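Local coordinates for protein carboxylesterase (Ferroplasma acidiphilum, PDB 3WJ2) that probably hydrolyses carboxylic esters as a serine carboxylesterase of the alpha/beta-hydrolase fold, and is adapted to low pH, at residues 50-55 / 69-74; 107-112 / 144-149. One frame throughout, in Å; residues are numbered along the deposited sequence.

In the fold
Both contacts reach the same mixed beta sheet of the alpha/beta-hydrolase fold, and their centres lie about 9 Å apart. Contact 1 closes first along the chain. It is the hairpin of strands 52-60 and 63-71, at the sheet's outer edge within this chain. Contact 2 follows and sets strand 109-113 against the loop that leads into strand 150-155. Strands 63-71 and 109-113 are neighbours and run antiparallel, so the two contacts touch. A salt bridge from Asp71 OD2 to Lys109 NZ, 2.8 Å long, joins them directly. Met69 also packs on Ile111. The hairpin is thereby tied to the parallel part of the sheet.

Contact 1. Residues 50-55 / 69-74; sequences IKEIKD and MYDDNN
Met69, Asp72 and Glu52 bury the largest areas in this antiparallel pairing of 50-55 with 69-74. Met69 pairs with Lys54 through two backbone bonds. Lys54 N gives to Met69 O, and Met69 N gives to Lys54 O at 2.8 Å with an almost straight N-H...O angle of 175°. The Met69 chain bends at chi2 (-75°) and again at chi3. This brings CE beside the Glu52 carboxylate, 3.2 Å from Glu52 OE1.

Glu52 and Asp71 also form a hydrogen-bonded pair. Their side chains lie alongside each other and point the same way, with carboxylate planes 63° apart. Glu52 OE1 and Asp71 OD2 are only 3.0 Å apart, a close approach that would be repulsive if both are ionised; the salt bridge of Asp71 OD2 to Lys109 probably offsets it.

Asp72 holds the mouth of the hairpin. Its OD1 takes the backbone N of Lys51 at 2.9 Å through the anti lone pair. The Lys51 side chain crosses that of Asp72 at about a right angle, and its NZ bonds Asp72 O at 2.8 Å. Ile50 CD1 lies 3.9 Å from Asp72 CG. Asp71 OD1 accepts from Asn73 N, which makes an Asx turn after the strand.

On the face opposite Met69, Glu52 and Asp71, Ile53 CD1 meets Tyr70 CD1 at 3.7 Å. Tyr70 and Ile53 pack there against helix 96-106, where Asp96 bonds Tyr70 OH. Strand 63-71 continues the sheet into strand 109-113, while strand 52-60 forms the outer edge within the chain.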
ATOM      1  N   ILE B  50      27.001  22.544  23.154  1.00 22.28           N
ATOM      2  CA  ILE B  50      28.035  21.618  22.790  1.00 22.38           C
ATOM      3  C   ILE B  50      29.416  22.074  23.296  1.00 23.10           C
ATOM      4  O   ILE B  50      29.764  23.230  23.093  1.00 25.53           O
ATOM      5  CB  ILE B  50      28.125  21.487  21.206  1.00 21.24           C
ATOM      6  CG1 ILE B  50      26.780  20.914  20.701  1.00 23.26           C
ATOM      7  CG2 ILE B  50      29.333  20.602  20.787  1.00 20.77           C
ATOM      8  CD1 ILE B  50      26.550  19.506  21.162  1.00 21.50           C
ATOM      9  N   LYS B  51      30.178  21.148  23.867  1.00 23.30           N
ATOM     10  CA  LYS B  51      31.525  21.488  24.437  1.00 25.91           C
ATOM     11  C   LYS B  51      32.481  22.187  23.471  1.00 26.62           C
ATOM     12  O   LYS B  51      33.058  23.241  23.770  1.00 25.68           O
ATOM     13  CB  LYS B  51      32.207  20.251  24.931  1.00 26.35           C
ATOM     14  CG  LYS B  51      31.567  19.658  26.164  1.00 30.23           C
ATOM     15  CD  LYS B  51      32.481  18.609  26.757  1.00 37.63           C
ATOM     16  CE  LYS B  51      31.757  17.969  27.956  1.00 42.02           C
ATOM     17  NZ  LYS B  51      30.895  16.824  27.489  1.00 42.91           N
ATOM     18  N   GLU B  52      32.656  21.615  22.282  1.00 23.53           N
ATOM     19  CA  GLU B  52      33.548  22.258  21.310  1.00 25.33           C
ATOM     20  C   GLU B  52      32.946  22.393  19.930  1.00 23.76           C
ATOM     21  O   GLU B  52      32.410  21.395  19.392  1.00 24.75           O
ATOM     22  CB  GLU B  52      34.948  21.614  21.285  1.00 24.59           C
ATOM     23  CG  GLU B  52      35.212  20.200  20.872  1.00 36.04           C
ATOM     24  CD  GLU B  52      36.645  19.993  20.232  1.00 44.59           C
ATOM     25  OE1 GLU B  52      36.858  18.991  19.472  1.00 44.31           O
ATOM     26  OE2 GLU B  52      37.553  20.835  20.490  1.00 49.47           O
ATOM     27  N   ILE B  53      33.031  23.601  19.407  1.00 22.82           N
ATOM     28  CA  ILE B  53      32.590  23.861  18.025  1.00 21.81           C
ATOM     29  C   ILE B  53      33.713  24.608  17.307  1.00 22.79           C
ATOM     30  O   ILE B  53      34.253  25.615  17.820  1.00 24.03           O
ATOM     31  CB  ILE B  53      31.295  24.628  17.950  1.00 20.27           C
ATOM     32  CG1 ILE B  53      30.168  23.892  18.747  1.00 23.32           C
ATOM     33  CG2 ILE B  53      30.796  24.899  16.421  1.00 20.94           C
ATOM     34  CD1 ILE B  53      28.779  24.417  18.512  1.00 24.07           C
ATOM     35  N   LYS B  54      34.071  24.146  16.112  1.00 20.07           N
ATOM     36  CA  LYS B  54      35.155  24.782  15.392  1.00 21.86           C
ATOM     37  C   LYS B  54      34.839  24.832  13.907  1.00 20.38           C
ATOM     38  O   LYS B  54      34.431  23.816  13.321  1.00 20.17           O
ATOM     39  CB  LYS B  54      36.439  24.086  15.612  1.00 23.33           C
ATOM     40  CG  LYS B  54      37.571  24.879  14.954  1.00 32.49           C
ATOM     41  CD  LYS B  54      38.937  24.178  15.150  1.00 39.29           C
ATOM     42  CE  LYS B  54      40.096  25.087  14.735  1.00 44.58           C
ATOM     43  NZ  LYS B  54      40.029  25.563  13.325  1.00 49.54           N
ATOM     44  N   ASP B  55      35.123  25.981  13.315  1.00 19.70           N
ATOM     45  CA  ASP B  55      34.955  26.222  11.870  1.00 19.16           C
ATOM     46  C   ASP B  55      36.234  25.959  11.096  1.00 20.14           C
ATOM     47  O   ASP B  55      37.371  26.331  11.555  1.00 18.92           O
ATOM     48  CB  ASP B  55      34.534  27.661  11.690  1.00 17.76           C
ATOM     49  CG  ASP B  55      33.050  27.840  11.933  1.00 27.97           C
ATOM     50  OD1 ASP B  55      32.444  26.794  11.962  1.00 29.08           O
ATOM     51  OD2 ASP B  55      32.538  28.952  12.042  1.00 32.34           O
ATOM     52  N   MET B  69      32.690  21.750  12.706  1.00 15.37           N
ATOM     53  CA  MET B  69      32.862  20.563  13.485  1.00 15.10           C
ATOM     54  C   MET B  69      32.250  20.730  14.891  1.00 16.99           C
ATOM     55  O   MET B  69      32.409  21.788  15.529  1.00 18.44           O
ATOM     56  CB  MET B  69      34.351  20.284  13.639  1.00 17.50           C
ATOM     57  CG  MET B  69      34.679  19.028  14.268  1.00 22.02           C
ATOM     58  SD  MET B  69      34.463  18.860  16.037  1.00 40.92           S
ATOM     59  CE  MET B  69      35.378  20.216  16.920  1.00 33.99           C
ATOM     60  N   TYR B  70      31.376  19.803  15.268  1.00 14.31           N
ATOM     61  CA  TYR B  70      30.658  19.834  16.576  1.00 15.21           C
ATOM     62  C   TYR B  70      31.113  18.643  17.330  1.00 18.26           C
ATOM     63  O   TYR B  70      31.063  17.485  16.790  1.00 16.38           O
ATOM     64  CB  TYR B  70      29.147  19.684  16.370  1.00 15.59           C
ATOM     65  CG  TYR B  70      28.524  20.714  15.492  1.00 16.00           C
ATOM     66  CD1 TYR B  70      27.924  21.861  16.033  1.00 13.07           C
ATOM     67  CD2 TYR B  70      28.528  20.581  14.054  1.00 13.93           C
ATOM     68  CE1 TYR B  70      27.326  22.772  15.223  1.00 13.95           C
ATOM     69  CE2 TYR B  70      27.974  21.476  13.256  1.00 12.98           C
ATOM     70  CZ  TYR B  70      27.323  22.614  13.807  1.00 12.71           C
ATOM     71  OH  TYR B  70      26.692  23.529  13.013  1.00 15.70           O
ATOM     72  N   ASP B  71      31.547  18.790  18.600  1.00 17.97           N
ATOM     73  CA  ASP B  71      32.069  17.625  19.283  1.00 19.04           C
ATOM     74  C   ASP B  71      31.749  17.834  20.760  1.00 20.61           C
ATOM     75  O   ASP B  71      32.252  18.805  21.358  1.00 20.31           O
ATOM     76  CB  ASP B  71      33.593  17.565  19.117  1.00 20.60           C
ATOM     77  CG  ASP B  71      34.225  16.355  19.754  1.00 21.78           C
ATOM     78  OD1 ASP B  71      33.496  15.463  20.252  1.00 26.29           O
ATOM     79  OD2 ASP B  71      35.504  16.301  19.727  1.00 28.47           O
ATOM     80  N   ASP B  72      30.816  17.044  21.263  1.00 20.37           N
ATOM     81  CA  ASP B  72      30.435  17.185  22.688  1.00 22.47           C
ATOM     82  C   ASP B  72      31.172  16.227  23.587  1.00 24.49           C
ATOM     83  O   ASP B  72      30.782  16.052  24.764  1.00 27.95           O
ATOM     84  CB  ASP B  72      28.937  16.888  22.814  1.00 20.44           C
ATOM     85  CG  ASP B  72      28.282  17.564  24.054  1.00 28.61           C
ATOM     86  OD1 ASP B  72      28.629  18.698  24.414  1.00 27.51           O
ATOM     87  OD2 ASP B  72      27.362  16.923  24.638  1.00 30.14           O
ATOM     88  N   ASN B  73      32.137  15.484  23.090  1.00 26.20           N
ATOM     89  CA  ASN B  73      32.585  14.270  23.814  1.00 28.88           C
ATOM     90  C   ASN B  73      34.069  13.937  23.580  1.00 28.22           C
ATOM     91  O   ASN B  73      34.466  12.790  23.733  1.00 30.71           O
ATOM     92  CB  ASN B  73      31.618  13.105  23.395  1.00 28.75           C
ATOM     93  CG  ASN B  73      31.698  11.871  24.281  1.00 34.18           C
ATOM     94  OD1 ASN B  73      32.126  11.932  25.470  1.00 34.52           O
ATOM     95  ND2 ASN B  73      31.277  10.708  23.710  1.00 28.52           N
ATOM     96  N   ASN B  74      34.866  14.925  23.191  1.00 29.16           N
ATOM     97  CA  ASN B  74      36.240  14.753  22.679  1.00 29.76           C
ATOM     98  C   ASN B  74      36.413  13.455  21.848  1.00 26.63           C
ATOM     99  O   ASN B  74      37.266  12.623  22.085  1.00 28.50           O
ATOM    100  CB  ASN B  74      37.273  14.834  23.849  1.00 32.16           C
ATOM    101  CG  ASN B  74      38.732  15.050  23.361  1.00 35.06           C
ATOM    102  OD1 ASN B  74      38.985  15.684  22.333  1.00 40.14           O
ATOM    103  ND2 ASN B  74      39.689  14.499  24.111  1.00 40.14           N
TER

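Contact 2. Residues 107-112 / 144-149; sequences GVKIIS and FGIEGR
Ile111 and Ile146 reach toward each other tip to tip, their CD1 methyls 3.9 Å apart. The Ile111 CG1 branch stands anti to the carbonyl carbon (chi1 -57°) and carries CD1 away from the strand toward the loop. Ile111 CD1 also approaches the Phe144 ring obliquely, 4.5 Å from Phe144 CD1. These three side chains form a small apolar cluster. The Phe144 ring also meets Tyr56.

Two residues earlier, Lys109 points to the same side. Its side chain crosses that of Ile146 obliquely, with CD 4.0 Å from Ile146 CG1. Beyond this point the chain runs along the backbone of Phe144 and Gly145. Lys109 CE comes 3.2 Å from Phe144 O. A bend at chi4 (44°) then turns the amino group aside. No direct bond joins NZ to Gly145; a water lies between them. Lys109 NZ gives to this water at 2.7 Å, and the water also lies 3.1 Å from Gly145 O, within hydrogen-bonding reach. NZ also holds its salt bridge to Asp71 and bonds Ala75 O. It is therefore held by several groups at this buried site. A methionine in place of Lys109 would probably leave the Asp71 carboxylate without its positive mate and the water without its donor.

Gly145 has positive phi, which favours glycine as the loop turns between Phe144 and Ile146. Phe144 and Ile146 both touch helix 125-139, and Ile146 also touches strand 78-82. The contact joins an inner strand of the sheet to the loop beyond helix 125-139. That loop is the return arm of a beta-alpha-beta crossover, which leads from strand 109-113 through the helix to the parallel strand 150-155 and passes strand 78-82, part of the alpha/beta-hydrolase fold.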
ATOM      1  N   GLY B 107      27.353  11.564  20.457  1.00 16.15           N
ATOM      2  CA  GLY B 107      28.669  11.474  21.131  1.00 17.05           C
ATOM      3  C   GLY B 107      29.862  11.395  20.234  1.00 18.49           C
ATOM      4  O   GLY B 107      30.945  11.081  20.695  1.00 19.68           O
ATOM      5  N   VAL B 108      29.694  11.643  18.946  1.00 15.68           N
ATOM      6  CA  VAL B 108      30.847  11.584  18.006  1.00 16.50           C
ATOM      7  C   VAL B 108      31.027  12.934  17.378  1.00 14.52           C
ATOM      8  O   VAL B 108      30.144  13.816  17.517  1.00 17.02           O
ATOM      9  CB  VAL B 108      30.780  10.457  16.945  1.00 15.54           C
ATOM     10  CG1 VAL B 108      30.522   9.042  17.583  1.00 18.37           C
ATOM     11  CG2 VAL B 108      29.733  10.766  15.861  1.00 16.49           C
ATOM     12  N   LYS B 109      32.163  13.187  16.680  1.00 14.04           N
ATOM     13  CA  LYS B 109      32.340  14.458  15.965  1.00 13.77           C
ATOM     14  C   LYS B 109      31.332  14.474  14.784  1.00 14.49           C
ATOM     15  O   LYS B 109      31.247  13.469  14.015  1.00 15.48           O
ATOM     16  CB  LYS B 109      33.750  14.593  15.361  1.00 15.54           C
ATOM     17  CG  LYS B 109      34.827  14.903  16.485  1.00 18.38           C
ATOM     18  CD  LYS B 109      36.147  14.918  15.792  1.00 22.01           C
ATOM     19  CE  LYS B 109      37.363  15.616  16.623  1.00 27.80           C
ATOM     20  NZ  LYS B 109      37.397  15.219  18.048  1.00 28.26           N
ATOM     21  N   ILE B 110      30.665  15.565  14.637  1.00 14.03           N
ATOM     22  CA  ILE B 110      29.840  15.777  13.428  1.00 13.33           C
ATOM     23  C   ILE B 110      30.501  16.956  12.656  1.00 15.94           C
ATOM     24  O   ILE B 110      30.668  18.096  13.207  1.00 15.52           O
ATOM     25  CB  ILE B 110      28.353  16.197  13.848  1.00 14.56           C
ATOM     26  CG1 ILE B 110      27.693  15.114  14.718  1.00 14.09           C
ATOM     27  CG2 ILE B 110      27.438  16.510  12.591  1.00 12.65           C
ATOM     28  CD1 ILE B 110      27.571  13.694  14.068  1.00 14.89           C
ATOM     29  N   ILE B 111      30.761  16.753  11.366  1.00 13.40           N
ATOM     30  CA  ILE B 111      31.398  17.800  10.570  1.00 13.13           C
ATOM     31  C   ILE B 111      30.418  18.146   9.473  1.00 14.32           C
ATOM     32  O   ILE B 111      30.255  17.400   8.487  1.00 13.75           O
ATOM     33  CB  ILE B 111      32.783  17.364   9.981  1.00 15.01           C
ATOM     34  CG1 ILE B 111      33.691  16.926  11.175  1.00 16.08           C
ATOM     35  CG2 ILE B 111      33.401  18.546   9.138  1.00 15.17           C
ATOM     36  CD1 ILE B 111      35.080  16.344  10.690  1.00 18.00           C
ATOM     37  N   SER B 112      29.799  19.309   9.586  1.00 11.89           N
ATOM     38  CA  SER B 112      28.774  19.726   8.634  1.00 13.53           C
ATOM     39  C   SER B 112      29.437  20.473   7.504  1.00 14.16           C
ATOM     40  O   SER B 112      30.156  21.494   7.696  1.00 14.18           O
ATOM     41  CB  SER B 112      27.744  20.568   9.411  1.00 12.52           C
ATOM     42  OG  SER B 112      26.807  21.122   8.476  1.00 14.34           O
ATOM     43  N   PHE B 144      42.056  17.197  11.934  1.00 31.45           N
ATOM     44  CA  PHE B 144      40.764  17.391  12.560  1.00 29.61           C
ATOM     45  C   PHE B 144      40.622  16.657  13.889  1.00 29.99           C
ATOM     46  O   PHE B 144      39.525  16.681  14.493  1.00 30.98           O
ATOM     47  CB  PHE B 144      39.632  16.940  11.599  1.00 29.87           C
ATOM     48  CG  PHE B 144      39.597  17.733  10.306  1.00 24.02           C
ATOM     49  CD1 PHE B 144      38.740  18.831  10.151  1.00 28.42           C
ATOM     50  CD2 PHE B 144      40.451  17.394   9.265  1.00 24.02           C
ATOM     51  CE1 PHE B 144      38.733  19.546   8.970  1.00 26.87           C
ATOM     52  CE2 PHE B 144      40.480  18.081   8.108  1.00 24.87           C
ATOM     53  CZ  PHE B 144      39.648  19.196   7.923  1.00 23.11           C
ATOM     54  N   GLY B 145      41.717  16.067  14.374  1.00 28.28           N
ATOM     55  CA  GLY B 145      41.679  15.339  15.667  1.00 27.83           C
ATOM     56  C   GLY B 145      40.877  14.048  15.631  1.00 26.67           C
ATOM     57  O   GLY B 145      40.375  13.575  16.653  1.00 26.79           O
ATOM     58  N   ILE B 146      40.828  13.446  14.452  1.00 24.88           N
ATOM     59  CA  ILE B 146      40.129  12.209  14.259  1.00 24.57           C
ATOM     60  C   ILE B 146      41.163  11.112  14.300  1.00 25.76           C
ATOM     61  O   ILE B 146      41.975  11.008  13.377  1.00 26.90           O
ATOM     62  CB  ILE B 146      39.341  12.187  12.888  1.00 22.57           C
ATOM     63  CG1 ILE B 146      38.337  13.329  12.865  1.00 24.12           C
ATOM     64  CG2 ILE B 146      38.734  10.785  12.640  1.00 22.42           C
ATOM     65  CD1 ILE B 146      37.868  13.735  11.392  1.00 21.67           C
ATOM     66  N   GLU B 147      41.096  10.293  15.348  1.00 23.83           N
ATOM     67  CA  GLU B 147      41.930   9.101  15.500  1.00 27.50           C
ATOM     68  C   GLU B 147      41.250   7.837  15.044  1.00 27.48           C
ATOM     69  O   GLU B 147      41.936   6.860  14.697  1.00 27.72           O
ATOM     70  CB  GLU B 147      42.390   8.951  16.989  1.00 28.93           C
ATOM     71  CG  GLU B 147      43.210  10.169  17.481  1.00 37.06           C
ATOM     72  CD  GLU B 147      44.344  10.544  16.514  1.00 47.94           C
ATOM     73  OE1 GLU B 147      45.083   9.624  16.101  1.00 51.15           O
ATOM     74  OE2 GLU B 147      44.496  11.751  16.136  1.00 53.68           O
ATOM     75  N   GLY B 148      39.892   7.837  15.017  1.00 25.46           N
ATOM     76  CA  GLY B 148      39.174   6.604  14.680  1.00 24.26           C
ATOM     77  C   GLY B 148      38.616   6.675  13.268  1.00 22.13           C
ATOM     78  O   GLY B 148      39.332   7.082  12.315  1.00 23.14           O
ATOM     79  N   ARG B 149      37.353   6.273  13.152  1.00 17.95           N
ATOM     80  CA  ARG B 149      36.746   6.021  11.815  1.00 17.64           C
ATOM     81  C   ARG B 149      35.903   7.178  11.387  1.00 15.93           C
ATOM     82  O   ARG B 149      35.624   8.075  12.190  1.00 18.57           O
ATOM     83  CB  ARG B 149      35.865   4.759  11.805  1.00 17.01           C
ATOM     84  CG  ARG B 149      36.644   3.444  12.143  1.00 18.53           C
ATOM     85  CD  ARG B 149      35.855   2.097  11.941  1.00 22.95           C
ATOM     86  NE  ARG B 149      36.704   0.895  12.092  1.00 30.66           N
ATOM     87  CZ  ARG B 149      36.827   0.176  13.217  1.00 33.04           C
ATOM     88  NH1 ARG B 149      36.187   0.540  14.323  1.00 30.92           N
ATOM     89  NH2 ARG B 149      37.614  -0.923  13.263  1.00 33.32           N
TER
HETATM   90  O   HOH W   1      39.813  15.062  19.335  1.00 40.58           O